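Local coordinates for protein UspA1 (Moraxella catarrhalis, PDB 3NTN) that acts as a trimeric autotransporter adhesin on the bacterial outer membrane, its head and neck region probably presenting surfaces for host proteins such as fibronectin, at residues G29-A34 and G44-A49; D60-A65 and T76-N81; N112-L117 and N150-V155. All coordinates share one frame; numbering follows the deposited sequence.

Interaction 1 of 3, residues G29-A34 and G44-A49; sequences GYNNEA and GRKNQA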
ATOM      1  N   GLY B  29      -9.371 -25.803 -20.091  1.00 47.63           N
ATOM      2  CA  GLY B  29      -7.932 -25.824 -20.157  1.00 48.26           C
ATOM      3  C   GLY B  29      -7.307 -27.209 -20.204  1.00 49.19           C
ATOM      4  O   GLY B  29      -7.934 -28.218 -20.525  1.00 48.61           O
ATOM      5  N   TYR B  30      -6.044 -27.263 -19.864  1.00 49.80           N
ATOM      6  CA  TYR B  30      -5.306 -28.491 -20.050  1.00 50.95           C
ATOM      7  C   TYR B  30      -4.529 -28.854 -18.793  1.00 52.21           C
ATOM      8  O   TYR B  30      -3.824 -28.011 -18.236  1.00 52.92           O
ATOM      9  CB  TYR B  30      -4.342 -28.322 -21.218  1.00 50.44           C
ATOM     10  CG  TYR B  30      -3.420 -29.504 -21.417  1.00 50.47           C
ATOM     11  CD1 TYR B  30      -3.923 -30.762 -21.802  1.00 49.57           C
ATOM     12  CD2 TYR B  30      -2.044 -29.365 -21.259  1.00 48.55           C
ATOM     13  CE1 TYR B  30      -3.068 -31.825 -22.001  1.00 49.25           C
ATOM     14  CE2 TYR B  30      -1.186 -30.406 -21.489  1.00 47.07           C
ATOM     15  CZ  TYR B  30      -1.695 -31.646 -21.845  1.00 49.71           C
ATOM     16  OH  TYR B  30      -0.821 -32.711 -22.040  1.00 51.55           O
ATOM     17  N   ASN B  31      -4.656 -30.095 -18.353  1.00 53.19           N
ATOM     18  CA  ASN B  31      -3.923 -30.547 -17.190  1.00 54.98           C
ATOM     19  C   ASN B  31      -4.215 -29.757 -15.885  1.00 54.65           C
ATOM     20  O   ASN B  31      -3.307 -29.433 -15.085  1.00 54.89           O
ATOM     21  CB  ASN B  31      -2.419 -30.557 -17.497  1.00 56.44           C
ATOM     22  CG  ASN B  31      -1.675 -31.577 -16.684  1.00 59.76           C
ATOM     23  OD1 ASN B  31      -2.236 -32.601 -16.289  1.00 63.41           O
ATOM     24  ND2 ASN B  31      -0.394 -31.323 -16.447  1.00 64.21           N
ATOM     25  N   ASN B  32      -5.489 -29.461 -15.678  1.00 53.49           N
ATOM     26  CA  ASN B  32      -5.925 -28.838 -14.455  1.00 53.16           C
ATOM     27  C   ASN B  32      -6.505 -29.861 -13.448  1.00 53.77           C
ATOM     28  O   ASN B  32      -7.342 -30.662 -13.779  1.00 54.70           O
ATOM     29  CB  ASN B  32      -6.895 -27.703 -14.792  1.00 51.81           C
ATOM     30  CG  ASN B  32      -6.225 -26.563 -15.613  1.00 51.41           C
ATOM     31  OD1 ASN B  32      -5.131 -26.108 -15.279  1.00 52.60           O
ATOM     32  ND2 ASN B  32      -6.901 -26.092 -16.671  1.00 48.85           N
ATOM     33  N   GLU B  33      -6.046 -29.819 -12.208  1.00 54.53           N
ATOM     34  CA  GLU B  33      -6.490 -30.737 -11.176  1.00 55.80           C
ATOM     35  C   GLU B  33      -7.112 -29.992  -9.991  1.00 55.47           C
ATOM     36  O   GLU B  33      -6.381 -29.333  -9.209  1.00 56.26           O
ATOM     37  CB  GLU B  33      -5.262 -31.459 -10.658  1.00 56.77           C
ATOM     38  CG  GLU B  33      -5.455 -32.909 -10.399  1.00 62.93           C
ATOM     39  CD  GLU B  33      -4.163 -33.565  -9.904  1.00 71.68           C
ATOM     40  OE1 GLU B  33      -4.234 -34.335  -8.905  1.00 73.46           O
ATOM     41  OE2 GLU B  33      -3.081 -33.305 -10.506  1.00 74.18           O
ATOM     42  N   ALA B  34      -8.423 -30.111  -9.812  1.00 54.87           N
ATOM     43  CA  ALA B  34      -9.075 -29.490  -8.638  1.00 54.97           C
ATOM     44  C   ALA B  34      -9.466 -30.520  -7.593  1.00 56.31           C
ATOM     45  O   ALA B  34     -10.397 -31.282  -7.761  1.00 57.64           O
ATOM     46  CB  ALA B  34     -10.288 -28.585  -9.032  1.00 53.27           C
ATOM     47  N   GLY B  44      -6.832 -22.322 -18.102  1.00 50.23           N
ATOM     48  CA  GLY B  44      -5.397 -22.249 -18.250  1.00 50.60           C
ATOM     49  C   GLY B  44      -4.860 -23.657 -18.218  1.00 51.45           C
ATOM     50  O   GLY B  44      -5.522 -24.585 -18.666  1.00 52.18           O
ATOM     51  N   ARG B  45      -3.678 -23.827 -17.646  1.00 52.22           N
ATOM     52  CA  ARG B  45      -2.845 -25.001 -17.904  1.00 52.48           C
ATOM     53  C   ARG B  45      -2.026 -25.313 -16.677  1.00 52.84           C
ATOM     54  O   ARG B  45      -1.435 -24.423 -16.095  1.00 52.05           O
ATOM     55  CB  ARG B  45      -1.900 -24.711 -19.083  1.00 52.85           C
ATOM     56  CG  ARG B  45      -0.894 -25.887 -19.401  1.00 54.00           C
ATOM     57  CD  ARG B  45      -0.243 -25.801 -20.808  1.00 53.74           C
ATOM     58  NE  ARG B  45       0.550 -24.580 -21.013  1.00 55.06           N
ATOM     59  CZ  ARG B  45       1.848 -24.459 -20.723  1.00 58.71           C
ATOM     60  NH1 ARG B  45       2.505 -25.481 -20.188  1.00 57.11           N
ATOM     61  NH2 ARG B  45       2.500 -23.310 -20.951  1.00 59.63           N
ATOM     62  N   LYS B  46      -1.972 -26.590 -16.310  1.00 53.79           N
ATOM     63  CA  LYS B  46      -1.091 -27.077 -15.240  1.00 55.05           C
ATOM     64  C   LYS B  46      -1.428 -26.490 -13.839  1.00 54.30           C
ATOM     65  O   LYS B  46      -0.560 -26.383 -12.985  1.00 55.30           O
ATOM     66  CB  LYS B  46       0.343 -26.765 -15.615  1.00 56.87           C
ATOM     67  CG  LYS B  46       1.295 -27.870 -15.502  1.00 60.84           C
ATOM     68  CD  LYS B  46       2.501 -27.521 -16.413  1.00 66.98           C
ATOM     69  CE  LYS B  46       3.732 -26.965 -15.685  1.00 69.75           C
ATOM     70  NZ  LYS B  46       4.456 -25.924 -16.532  1.00 72.26           N
ATOM     71  N   ASN B  47      -2.683 -26.107 -13.620  1.00 52.48           N
ATOM     72  CA  ASN B  47      -3.133 -25.599 -12.315  1.00 51.83           C
ATOM     73  C   ASN B  47      -3.532 -26.716 -11.339  1.00 52.06           C
ATOM     74  O   ASN B  47      -4.056 -27.765 -11.739  1.00 51.50           O
ATOM     75  CB  ASN B  47      -4.311 -24.638 -12.453  1.00 49.85           C
ATOM     76  CG  ASN B  47      -3.970 -23.396 -13.269  1.00 50.27           C
ATOM     77  OD1 ASN B  47      -3.132 -22.604 -12.867  1.00 51.72           O
ATOM     78  ND2 ASN B  47      -4.623 -23.224 -14.413  1.00 45.99           N
ATOM     79  N   GLN B  48      -3.256 -26.469 -10.061  1.00 51.73           N
ATOM     80  CA  GLN B  48      -3.792 -27.274  -8.968  1.00 51.96           C
ATOM     81  C   GLN B  48      -4.615 -26.409  -8.029  1.00 50.59           C
ATOM     82  O   GLN B  48      -4.410 -25.189  -7.944  1.00 48.84           O
ATOM     83  CB  GLN B  48      -2.684 -27.956  -8.188  1.00 53.08           C
ATOM     84  CG  GLN B  48      -1.841 -28.886  -9.036  1.00 56.81           C
ATOM     85  CD  GLN B  48      -0.657 -29.388  -8.272  1.00 63.67           C
ATOM     86  OE1 GLN B  48      -0.615 -29.308  -7.028  1.00 65.03           O
ATOM     87  NE2 GLN B  48       0.333 -29.916  -8.999  1.00 64.94           N
ATOM     88  N   ALA B  49      -5.596 -27.040  -7.402  1.00 49.86           N
ATOM     89  CA  ALA B  49      -6.325 -26.428  -6.346  1.00 49.68           C
ATOM     90  C   ALA B  49      -6.709 -27.499  -5.316  1.00 51.12           C
ATOM     91  O   ALA B  49      -7.794 -28.066  -5.329  1.00 50.59           O
ATOM     92  CB  ALA B  49      -7.535 -25.646  -6.881  1.00 48.67           C
TER
HETATM   93  O   HOH W   1      -1.952 -29.755 -12.753  1.00 29.67           O
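Asn32 and Asn47, one coil apart, set their side chains alongside each other and pointing the same way, with amide planes only 19° apart. The oxygen of the first amide is a double acceptor: Asn47 N donates to Asn32 OD1 at 3.0 Å, in the carbonyl plane, while Asn47 ND2 adds a weak bond to the same oxygen. At the other end of that amide, Asn32 ND2 gives a hydrogen to Gly44 O at 2.9 Å, reaching it from well above the carbonyl plane, and another to Gly28 O. Gly44 O takes its second donor, Tyr30 N, in the plane, which leaves the two hydrogens on clearly different approaches. Both asparagines hold CG beside the backbone N (chi1 -64° in Asn32, -62° in Asn47), the torsion that turns the amides into the coil. Asn47 repeats the pattern one turn on, with ND2 to Gly58 O and OD1 accepting from Asn61 ND2. Such a stacked asparagine ladder at the bends belongs to the left-handed parallel beta-roll of YadA-like heads. Beyond the bend the backbones pair in parallel: Glu33 N reaches Asn47 O at 2.9 Å in a nearly straight bond, and Ala49 N returns to Glu33 O at 3.0 Å. Before it, Tyr30 O accepts from Lys46 N. A water donates to Asn31 O, 2.7 Å away, and to Asn47 O. Facing the second subunit, Arg45 CD lies 4.0 Å from Tyr30 CD2, at the ring edge, while Arg45 NE forms a salt bridge with Asp38 of that subunit.

Interaction 2 of 3, residues D60-A65 and T76-N81; sequences DNKANA and TIEGEN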
ATOM      1  N   ASP B  60       0.108 -22.770 -14.276  1.00 47.27           N
ATOM      2  CA  ASP B  60       1.015 -23.343 -13.275  1.00 48.49           C
ATOM      3  C   ASP B  60       0.837 -22.800 -11.833  1.00 46.89           C
ATOM      4  O   ASP B  60       1.808 -22.639 -11.096  1.00 48.11           O
ATOM      5  CB  ASP B  60       2.518 -23.262 -13.752  1.00 50.71           C
ATOM      6  CG  ASP B  60       3.371 -24.378 -13.157  1.00 53.45           C
ATOM      7  OD1 ASP B  60       2.828 -25.266 -12.460  1.00 55.29           O
ATOM      8  OD2 ASP B  60       4.588 -24.370 -13.334  1.00 58.72           O
ATOM      9  N   ASN B  61      -0.406 -22.568 -11.429  1.00 44.77           N
ATOM     10  CA  ASN B  61      -0.721 -22.066 -10.085  1.00 44.38           C
ATOM     11  C   ASN B  61      -1.040 -23.210  -9.169  1.00 45.48           C
ATOM     12  O   ASN B  61      -1.493 -24.260  -9.652  1.00 46.90           O
ATOM     13  CB  ASN B  61      -1.897 -21.107 -10.145  1.00 42.24           C
ATOM     14  CG  ASN B  61      -1.605 -19.926 -11.035  1.00 42.50           C
ATOM     15  OD1 ASN B  61      -0.774 -19.099 -10.684  1.00 42.10           O
ATOM     16  ND2 ASN B  61      -2.225 -19.868 -12.231  1.00 38.59           N
ATOM     17  N   LYS B  62      -0.788 -23.027  -7.871  1.00 44.35           N
ATOM     18  CA  LYS B  62      -1.195 -23.980  -6.878  1.00 44.61           C
ATOM     19  C   LYS B  62      -1.992 -23.232  -5.841  1.00 43.71           C
ATOM     20  O   LYS B  62      -1.455 -22.430  -5.093  1.00 42.96           O
ATOM     21  CB  LYS B  62       0.021 -24.616  -6.198  1.00 46.11           C
ATOM     22  CG  LYS B  62       0.843 -25.532  -7.111  1.00 47.68           C
ATOM     23  CD  LYS B  62       1.980 -26.241  -6.292  1.00 45.63           C
ATOM     24  CE  LYS B  62       2.710 -27.285  -7.115  1.00 48.43           C
ATOM     25  NZ  LYS B  62       3.051 -26.717  -8.461  1.00 53.67           N
ATOM     26  N   ALA B  63      -3.286 -23.517  -5.781  1.00 43.51           N
ATOM     27  CA  ALA B  63      -4.145 -22.851  -4.847  1.00 42.43           C
ATOM     28  C   ALA B  63      -4.419 -23.943  -3.838  1.00 44.16           C
ATOM     29  O   ALA B  63      -5.551 -24.478  -3.778  1.00 43.89           O
ATOM     30  CB  ALA B  63      -5.372 -22.439  -5.554  1.00 42.28           C
ATOM     31  N   ASN B  64      -3.364 -24.255  -3.051  1.00 44.89           N
ATOM     32  CA  ASN B  64      -3.258 -25.482  -2.257  1.00 46.93           C
ATOM     33  C   ASN B  64      -3.308 -25.289  -0.751  1.00 47.55           C
ATOM     34  O   ASN B  64      -2.535 -25.874  -0.019  1.00 48.43           O
ATOM     35  CB  ASN B  64      -2.010 -26.301  -2.641  1.00 48.14           C
ATOM     36  CG  ASN B  64      -2.093 -26.892  -4.058  1.00 50.21           C
ATOM     37  OD1 ASN B  64      -3.060 -26.660  -4.789  1.00 46.44           O
ATOM     38  ND2 ASN B  64      -1.047 -27.643  -4.457  1.00 48.67           N
ATOM     39  N   ALA B  65      -4.234 -24.456  -0.286  1.00 47.90           N
ATOM     40  CA  ALA B  65      -4.577 -24.394   1.159  1.00 48.58           C
ATOM     41  C   ALA B  65      -5.944 -23.776   1.211  1.00 49.00           C
ATOM     42  O   ALA B  65      -6.454 -23.180   0.178  1.00 48.14           O
ATOM     43  CB  ALA B  65      -3.605 -23.556   1.907  1.00 48.67           C
ATOM     44  N   THR B  76       2.126 -20.012  -6.165  1.00 47.25           N
ATOM     45  CA  THR B  76       2.010 -21.179  -5.289  1.00 48.35           C
ATOM     46  C   THR B  76       1.539 -20.720  -3.893  1.00 48.65           C
ATOM     47  O   THR B  76       2.259 -19.976  -3.217  1.00 49.21           O
ATOM     48  CB  THR B  76       3.353 -21.878  -5.119  1.00 50.97           C
ATOM     49  OG1 THR B  76       3.940 -22.200  -6.412  1.00 49.53           O
ATOM     50  CG2 THR B  76       3.193 -23.154  -4.241  1.00 52.15           C
ATOM     51  N   ILE B  77       0.365 -21.193  -3.463  1.00 48.43           N
ATOM     52  CA  ILE B  77      -0.112 -20.907  -2.119  1.00 48.09           C
ATOM     53  C   ILE B  77      -0.304 -22.178  -1.324  1.00 50.68           C
ATOM     54  O   ILE B  77      -1.098 -23.004  -1.697  1.00 52.24           O
ATOM     55  CB  ILE B  77      -1.433 -20.186  -2.128  1.00 47.52           C
ATOM     56  CG1 ILE B  77      -1.255 -18.828  -2.787  1.00 44.98           C
ATOM     57  CG2 ILE B  77      -1.853 -19.930  -0.733  1.00 47.57           C
ATOM     58  CD1 ILE B  77      -2.499 -18.323  -3.248  1.00 48.82           C
ATOM     59  N   GLU B  78       0.441 -22.321  -0.227  1.00 51.21           N
ATOM     60  CA  GLU B  78       0.375 -23.504   0.591  1.00 54.21           C
ATOM     61  C   GLU B  78       0.105 -23.080   2.047  1.00 54.31           C
ATOM     62  O   GLU B  78       0.247 -23.863   2.938  1.00 56.74           O
ATOM     63  CB  GLU B  78       1.671 -24.317   0.451  1.00 55.25           C
ATOM     64  CG  GLU B  78       1.814 -25.156  -0.854  1.00 58.47           C
ATOM     65  CD  GLU B  78       3.299 -25.428  -1.302  1.00 62.30           C
ATOM     66  OE1 GLU B  78       4.275 -24.871  -0.697  1.00 60.90           O
ATOM     67  OE2 GLU B  78       3.474 -26.173  -2.308  1.00 60.40           O
ATOM     68  N   GLY B  79      -0.293 -21.832   2.270  1.00 52.56           N
ATOM     69  CA  GLY B  79      -0.523 -21.327   3.644  1.00 53.23           C
ATOM     70  C   GLY B  79      -1.950 -20.865   3.724  1.00 52.92           C
ATOM     71  O   GLY B  79      -2.444 -20.281   2.758  1.00 50.34           O
ATOM     72  N   GLU B  80      -2.654 -21.179   4.811  1.00 55.56           N
ATOM     73  CA  GLU B  80      -4.078 -20.827   4.880  1.00 56.62           C
ATOM     74  C   GLU B  80      -4.402 -19.313   4.645  1.00 54.53           C
ATOM     75  O   GLU B  80      -3.596 -18.420   4.966  1.00 52.48           O
ATOM     76  CB  GLU B  80      -4.694 -21.316   6.171  1.00 60.94           C
ATOM     77  CG  GLU B  80      -4.703 -22.846   6.344  1.00 68.10           C
ATOM     78  CD  GLU B  80      -5.808 -23.306   7.310  1.00 79.00           C
ATOM     79  OE1 GLU B  80      -6.413 -22.414   7.955  1.00 80.62           O
ATOM     80  OE2 GLU B  80      -6.084 -24.548   7.420  1.00 85.39           O
ATOM     81  N   ASN B  81      -5.570 -19.060   4.037  1.00 53.82           N
ATOM     82  CA  ASN B  81      -6.173 -17.718   3.939  1.00 52.27           C
ATOM     83  C   ASN B  81      -5.218 -16.716   3.285  1.00 49.27           C
ATOM     84  O   ASN B  81      -5.105 -15.563   3.688  1.00 50.02           O
ATOM     85  CB  ASN B  81      -6.722 -17.270   5.319  1.00 55.28           C
ATOM     86  CG  ASN B  81      -7.863 -18.194   5.825  1.00 60.07           C
ATOM     87  OD1 ASN B  81      -8.705 -18.613   5.038  1.00 64.71           O
ATOM     88  ND2 ASN B  81      -7.888 -18.508   7.130  1.00 65.99           N
TER
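Thr76 meets Lys62 with its methyl group: CG2 lies 3.9 Å from Lys62 CD, the two side chains running side by side and pointing the same way. The threonine places CG2 anti to its own backbone nitrogen, leaving OG1 (chi1 -53°) beside that nitrogen, so that carbon rather than oxygen faces the aliphatic part of the lysine. Both residues lie on the same face of a short parallel ladder that joins neighbouring coils of the YadA-type beta-roll.

At Ile77 the backbone takes over. Ile77 N donates to Lys62 O at 2.7 Å with an N-H...O angle of 166°, and Ile77 O receives Asn64 N at 2.9 Å through a more bent bond of 140°. The isoleucine thus grips 60-65 with both its amide and its carbonyl, while its side chain turns to the opposite face, the one occupied by Ala63, and packs on Ala68, Ala70 and Ser82 inside the roll. Asn64 CB also rests 3.5 Å from Ile77 O, but its amide serves the preceding coil, OD1 accepting from Thr50 N and ND2 donating to Gln48 OE1.

From Glu78 onward the ladder gives way to packing. The carboxylate atom Glu78 OE2 stays 6.2 Å from Lys62 NZ, too far for a salt bridge, although the opposite charges may still attract weakly. Next along, Gly79 presents its carbonyl to Ala65, whose CB touches Gly79 O at 3.6 Å, and the backbone of Glu80 completes the seat for that methyl. What results is a joint held by two backbone bonds and cushioned by methyl and methylene groups, with long-range electrostatics adding perhaps a little.

Interaction 3 of 3, residues N112-L117 and N150-V155; sequences NGSVLL and NGTVSV
Val115 and Val153 pair in a parallel ladder whose segments run 18° apart, three backbone bonds joining them as Val115 N reaches Thr152 O at 2.9 Å, Ser154 N reaches Val115 O at 2.7 Å and Leu117 N reaches Ser154 O at 3.0 Å. Val115 uses both its amide and its carbonyl toward the same neighbour, and Ser154 does likewise. This adds the last strand, within the chain, to the long parallel sheet of the beta-roll head. The trimer closes round it: Val153 and Ser154 pair in turn with a strand of the third subunit, carrying the sheet across the interface, Val115 packs on Gly118 of that subunit, and Leu117 meets Leu117 of the second.

Among the side chains, Val115 CB sits 4.2 Å from Val153 CG2 on one face of the sheet. With chi1 at 173°, CG2 of Val153 lies beside its own backbone nitrogen, and this is the methyl that meets Val115 CB. Leu117 brings CB to 3.8 Å from Ser154 O, beside the bond that this oxygen accepts. Leu116 and Ser154 lie on the other face, the serine hydroxyl bonded to Ala122 O.

At the start of the pairing the two segments come close at a glycine, Ser114 CA and Gly151 CA being each other's nearest. Gly151 CA lies 3.6 Å from Ser114 OG, a hydroxyl hydrogen-bonded to Gln111 O. Thr152 OG1, bonded to Lys124 O, shares a water with that serine: the water donates to Ser114 OG at 2.7 Å and to Thr152 OG1 at 3.2 Å.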
ATOM      1  N   ASN B 112       3.283 -14.089   9.059  1.00 54.43           N
ATOM      2  CA  ASN B 112       1.817 -14.090   8.999  1.00 54.88           C
ATOM      3  C   ASN B 112       1.267 -12.657   8.961  1.00 53.07           C
ATOM      4  O   ASN B 112       1.685 -11.819   9.740  1.00 52.20           O
ATOM      5  CB  ASN B 112       1.227 -14.864  10.184  1.00 57.14           C
ATOM      6  CG  ASN B 112       1.675 -16.311  10.216  1.00 60.16           C
ATOM      7  OD1 ASN B 112       1.925 -16.928   9.174  1.00 61.90           O
ATOM      8  ND2 ASN B 112       1.761 -16.866  11.401  1.00 62.35           N
ATOM      9  N   GLY B 113       0.359 -12.386   8.025  1.00 51.72           N
ATOM     10  CA  GLY B 113      -0.278 -11.084   7.950  1.00 50.36           C
ATOM     11  C   GLY B 113       0.471 -10.122   7.040  1.00 48.34           C
ATOM     12  O   GLY B 113       0.140  -8.968   6.974  1.00 49.51           O
ATOM     13  N   SER B 114       1.502 -10.561   6.349  1.00 46.50           N
ATOM     14  CA  SER B 114       2.259  -9.632   5.531  1.00 43.76           C
ATOM     15  C   SER B 114       1.490  -9.277   4.259  1.00 41.90           C
ATOM     16  O   SER B 114       0.753 -10.108   3.731  1.00 41.84           O
ATOM     17  CB  SER B 114       3.571 -10.277   5.136  1.00 43.27           C
ATOM     18  OG  SER B 114       4.441 -10.273   6.265  1.00 48.38           O
ATOM     19  N   VAL B 115       1.763  -8.097   3.711  1.00 39.69           N
ATOM     20  CA  VAL B 115       1.280  -7.729   2.390  1.00 37.58           C
ATOM     21  C   VAL B 115       2.517  -7.416   1.539  1.00 38.22           C
ATOM     22  O   VAL B 115       3.386  -6.679   1.959  1.00 39.66           O
ATOM     23  CB  VAL B 115       0.238  -6.542   2.451  1.00 37.16           C
ATOM     24  CG1 VAL B 115      -0.314  -6.153   1.073  1.00 34.27           C
ATOM     25  CG2 VAL B 115      -0.934  -6.899   3.384  1.00 36.65           C
ATOM     26  N   LEU B 116       2.620  -8.009   0.354  1.00 38.64           N
ATOM     27  CA  LEU B 116       3.640  -7.651  -0.603  1.00 38.17           C
ATOM     28  C   LEU B 116       2.998  -7.007  -1.845  1.00 38.14           C
ATOM     29  O   LEU B 116       2.048  -7.571  -2.442  1.00 37.73           O
ATOM     30  CB  LEU B 116       4.444  -8.885  -0.995  1.00 38.60           C
ATOM     31  CG  LEU B 116       5.430  -9.487   0.029  1.00 41.34           C
ATOM     32  CD1 LEU B 116       4.710 -10.283   1.168  1.00 43.66           C
ATOM     33  CD2 LEU B 116       6.385 -10.436  -0.659  1.00 41.54           C
ATOM     34  N   LEU B 117       3.494  -5.823  -2.229  1.00 36.82           N
ATOM     35  CA  LEU B 117       2.974  -5.176  -3.404  1.00 37.04           C
ATOM     36  C   LEU B 117       4.070  -4.978  -4.423  1.00 37.86           C
ATOM     37  O   LEU B 117       5.120  -4.511  -4.070  1.00 38.33           O
ATOM     38  CB  LEU B 117       2.414  -3.800  -3.027  1.00 37.46           C
ATOM     39  CG  LEU B 117       1.261  -3.754  -1.995  1.00 36.87           C
ATOM     40  CD1 LEU B 117       0.949  -2.333  -1.718  1.00 34.60           C
ATOM     41  CD2 LEU B 117      -0.016  -4.496  -2.571  1.00 34.61           C
ATOM     42  N   ASN B 150       2.221  -9.291  13.503  1.00 67.17           N
ATOM     43  CA  ASN B 150       1.330  -8.724  12.474  1.00 65.34           C
ATOM     44  C   ASN B 150       1.855  -8.680  11.022  1.00 61.13           C
ATOM     45  O   ASN B 150       1.088  -8.322  10.111  1.00 60.41           O
ATOM     46  CB  ASN B 150       0.822  -7.319  12.874  1.00 65.15           C
ATOM     47  CG  ASN B 150      -0.284  -7.376  13.917  1.00 72.97           C
ATOM     48  OD1 ASN B 150      -1.392  -7.892  13.662  1.00 79.23           O
ATOM     49  ND2 ASN B 150       0.009  -6.859  15.118  1.00 78.97           N
ATOM     50  N   GLY B 151       3.129  -8.991  10.792  1.00 58.24           N
ATOM     51  CA  GLY B 151       3.691  -8.812   9.455  1.00 54.61           C
ATOM     52  C   GLY B 151       3.879  -7.369   9.038  1.00 51.29           C
ATOM     53  O   GLY B 151       3.567  -6.456   9.784  1.00 51.50           O
ATOM     54  N   THR B 152       4.421  -7.149   7.850  1.00 49.50           N
ATOM     55  CA  THR B 152       4.691  -5.807   7.388  1.00 47.85           C
ATOM     56  C   THR B 152       4.011  -5.622   6.036  1.00 47.23           C
ATOM     57  O   THR B 152       3.525  -6.581   5.465  1.00 49.12           O
ATOM     58  CB  THR B 152       6.199  -5.570   7.246  1.00 48.56           C
ATOM     59  OG1 THR B 152       6.807  -6.654   6.498  1.00 48.22           O
ATOM     60  CG2 THR B 152       6.848  -5.427   8.635  1.00 48.79           C
ATOM     61  N   VAL B 153       3.973  -4.406   5.519  1.00 45.60           N
ATOM     62  CA  VAL B 153       3.478  -4.176   4.208  1.00 43.70           C
ATOM     63  C   VAL B 153       4.733  -3.826   3.426  1.00 43.52           C
ATOM     64  O   VAL B 153       5.394  -2.858   3.772  1.00 43.09           O
ATOM     65  CB  VAL B 153       2.472  -3.013   4.176  1.00 43.69           C
ATOM     66  CG1 VAL B 153       2.112  -2.687   2.755  1.00 42.97           C
ATOM     67  CG2 VAL B 153       1.190  -3.359   4.960  1.00 43.48           C
ATOM     68  N   SER B 154       5.112  -4.629   2.423  1.00 42.51           N
ATOM     69  CA  SER B 154       6.336  -4.297   1.690  1.00 42.68           C
ATOM     70  C   SER B 154       6.027  -3.723   0.349  1.00 41.32           C
ATOM     71  O   SER B 154       5.064  -4.163  -0.316  1.00 41.40           O
ATOM     72  CB  SER B 154       7.250  -5.498   1.540  1.00 44.40           C
ATOM     73  OG  SER B 154       8.394  -5.103   0.781  1.00 46.69           O
ATOM     74  N   VAL B 155       6.780  -2.683  -0.022  1.00 40.58           N
ATOM     75  CA  VAL B 155       6.637  -2.077  -1.346  1.00 38.45           C
ATOM     76  C   VAL B 155       7.816  -2.293  -2.268  1.00 40.13           C
ATOM     77  O   VAL B 155       7.795  -1.794  -3.392  1.00 41.97           O
ATOM     78  CB  VAL B 155       6.257  -0.584  -1.297  1.00 38.15           C
ATOM     79  CG1 VAL B 155       4.948  -0.348  -0.470  1.00 35.19           C
ATOM     80  CG2 VAL B 155       7.401   0.309  -0.793  1.00 36.47           C
TER
HETATM   81  O   HOH W   2       6.621  -9.464   4.963  1.00 38.62           O

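Overall arrangement
Followed from the N terminus, the three contacts come in series, none nesting within or crossing another. Interaction 1 closes a loop of nine residues that contains strand 40-42, and interaction 2 closes one of ten that contains strand 69-71; each therefore joins successive coils of the roll. The two abut, their centres about 13 Å apart: the backbone of 44-49 pairs with that of 60-65, so 29-34, 44-49, 60-65 and 76-81 follow one another along the roll. Interaction 3 lies about 17 Å from interaction 2, centre to centre, and spans a longer excursion of 32 residues before 150-155 rejoins the head sheet, on the way to helix 182-217.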